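Local coordinates for lactate racemase apoprotein (Thermoanaerobacterium thermosaccharolyticum, PDB 2YJG) that interconverts the D- and L-isomers of lactate with a nickel pincer cofactor derived from nicotinic acid mononucleotide, at residues R80-L85 with F235-V240. Sequence-based numbering, arbitrary orientation.
Sequences RITLPL and FILNVV. With SO4 (sulfate ion), chain D.
Thr82 OG1 is gripped twice, by a hydrogen bond with Glu168 OE1 and a weak one with Pro78 O, while the carbon side of the same residue meets Leu237 and Val239. This is helix-on-sheet packing in an alpha/beta domain: helix 79-91 follows strand 66-71 of a mixed sheet and lies against strand 233-241 of that sheet. Thr82 CB sits 3.9 Å from Leu237 CD2, the two side chains meeting at a slant. The methyl Thr82 CG2 touches Leu237 CD2 too, and meets Val239 CG1 tip to tip at 4.0 Å. The methyl therefore rests on branches of two residues two places apart, which share one face of the strand. Rotation about CA-CB sorts the two branches: with chi1 at 54°, OG1 lies between the backbone N and the carbonyl carbon, and CG2 stands anti to the carbonyl carbon. The patch is small and buried, with Ile247 of the neighbouring antiparallel strand touching both Thr82 and Val239, Val43 of helix 39-48 touching Leu237 and Leu85, and Arg75, a probable cofactor-binding residue, about 10 Å from Val239, side chain to side chain. Well away from the strand, Arg80 turns the edge of its guanidinium to a sulfate, probably from the crystallisation liquor. Arg80 NH2, also bonded to Ala118 O, reaches sulfate O4 at 2.8 Å; NH1 adds two weak bonds, the straighter one, at 169°, ending on O1.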
# COMPACT_ATOMS: atom_id res chain seq x y z
N ARG A 80 -12.88 5.00 -2.01
CA ARG A 80 -12.17 6.24 -1.71
C ARG A 80 -13.14 7.29 -1.14
O ARG A 80 -12.74 8.18 -0.45
CB ARG A 80 -11.47 6.79 -2.97
CG ARG A 80 -10.31 5.99 -3.47
CD ARG A 80 -10.04 6.28 -4.98
NE ARG A 80 -8.86 5.56 -5.52
CZ ARG A 80 -7.58 5.93 -5.37
NH1 ARG A 80 -7.25 7.00 -4.66
NH2 ARG A 80 -6.60 5.21 -5.91
N ILE A 81 -14.41 7.20 -1.50
CA ILE A 81 -15.39 8.14 -1.02
C ILE A 81 -16.04 7.62 0.26
O ILE A 81 -16.12 8.33 1.28
CB ILE A 81 -16.46 8.41 -2.06
CG1 ILE A 81 -15.85 9.16 -3.28
CG2 ILE A 81 -17.59 9.19 -1.39
CD1 ILE A 81 -16.74 9.19 -4.53
N THR A 82 -16.43 6.36 0.25
CA THR A 82 -17.27 5.82 1.31
C THR A 82 -16.51 5.48 2.59
O THR A 82 -16.99 5.78 3.67
CB THR A 82 -18.01 4.56 0.83
OG1 THR A 82 -17.05 3.63 0.32
CG2 THR A 82 -19.06 4.90 -0.25
N LEU A 83 -15.32 4.89 2.48
CA LEU A 83 -14.56 4.52 3.69
C LEU A 83 -14.19 5.69 4.61
O LEU A 83 -14.39 5.56 5.82
CB LEU A 83 -13.36 3.68 3.32
CG LEU A 83 -13.74 2.24 2.97
CD1 LEU A 83 -12.49 1.49 2.46
CD2 LEU A 83 -14.42 1.48 4.23
N PRO A 84 -13.68 6.83 4.06
CA PRO A 84 -13.40 7.93 4.99
C PRO A 84 -14.63 8.43 5.73
O PRO A 84 -14.53 8.93 6.88
CB PRO A 84 -12.87 9.03 4.08
CG PRO A 84 -12.19 8.34 3.00
CD PRO A 84 -13.08 7.11 2.73
N LEU A 85 -15.78 8.39 5.07
CA LEU A 85 -17.01 8.90 5.70
C LEU A 85 -17.50 7.92 6.73
O LEU A 85 -17.97 8.30 7.80
CB LEU A 85 -18.07 9.18 4.65
CG LEU A 85 -17.78 10.32 3.69
CD1 LEU A 85 -18.77 10.29 2.54
CD2 LEU A 85 -17.80 11.62 4.44
N PHE A 235 -24.57 -2.95 11.08
CA PHE A 235 -24.77 -1.74 10.28
C PHE A 235 -24.14 -1.96 8.90
O PHE A 235 -23.03 -2.53 8.80
CB PHE A 235 -24.10 -0.55 10.98
CG PHE A 235 -24.44 0.79 10.42
CD1 PHE A 235 -23.70 1.34 9.38
CD2 PHE A 235 -25.46 1.54 10.98
CE1 PHE A 235 -24.02 2.59 8.90
CE2 PHE A 235 -25.75 2.75 10.51
CZ PHE A 235 -25.01 3.29 9.49
N ILE A 236 -24.85 -1.48 7.87
CA ILE A 236 -24.33 -1.41 6.50
C ILE A 236 -24.44 0.01 5.89
O ILE A 236 -25.26 0.86 6.34
CB ILE A 236 -24.99 -2.46 5.59
CG1 ILE A 236 -26.42 -2.03 5.22
CG2 ILE A 236 -24.90 -3.90 6.24
CD1 ILE A 236 -27.04 -2.93 4.07
N LEU A 237 -23.58 0.29 4.90
CA LEU A 237 -23.72 1.46 4.02
C LEU A 237 -23.65 0.81 2.67
O LEU A 237 -22.64 0.18 2.35
CB LEU A 237 -22.61 2.49 4.21
CG LEU A 237 -22.48 3.50 3.07
CD1 LEU A 237 -23.72 4.39 3.04
CD2 LEU A 237 -21.20 4.31 3.05
N ASN A 238 -24.73 0.87 1.92
CA ASN A 238 -24.69 0.36 0.52
C ASN A 238 -25.05 1.48 -0.46
O ASN A 238 -26.02 2.18 -0.25
CB ASN A 238 -25.69 -0.78 0.32
CG ASN A 238 -25.21 -2.12 0.80
OD1 ASN A 238 -24.15 -2.28 1.44
ND2 ASN A 238 -26.00 -3.10 0.51
N VAL A 239 -24.26 1.64 -1.51
CA VAL A 239 -24.48 2.63 -2.52
C VAL A 239 -25.13 2.01 -3.76
O VAL A 239 -25.14 0.79 -3.97
CB VAL A 239 -23.21 3.40 -2.90
CG1 VAL A 239 -22.72 4.32 -1.75
CG2 VAL A 239 -22.09 2.48 -3.39
N VAL A 240 -25.73 2.89 -4.54
CA VAL A 240 -26.21 2.56 -5.86
C VAL A 240 -25.41 3.48 -6.76
O VAL A 240 -25.31 4.67 -6.53
CB VAL A 240 -27.67 2.78 -6.00
CG1 VAL A 240 -28.07 2.53 -7.46
CG2 VAL A 240 -28.46 1.84 -5.04
S SO4 D . -3.38 7.39 -4.94
O1 SO4 D . -4.23 8.23 -4.13
O2 SO4 D . -2.43 8.10 -5.76
O3 SO4 D . -2.63 6.44 -4.14
O4 SO4 D . -4.18 6.55 -5.80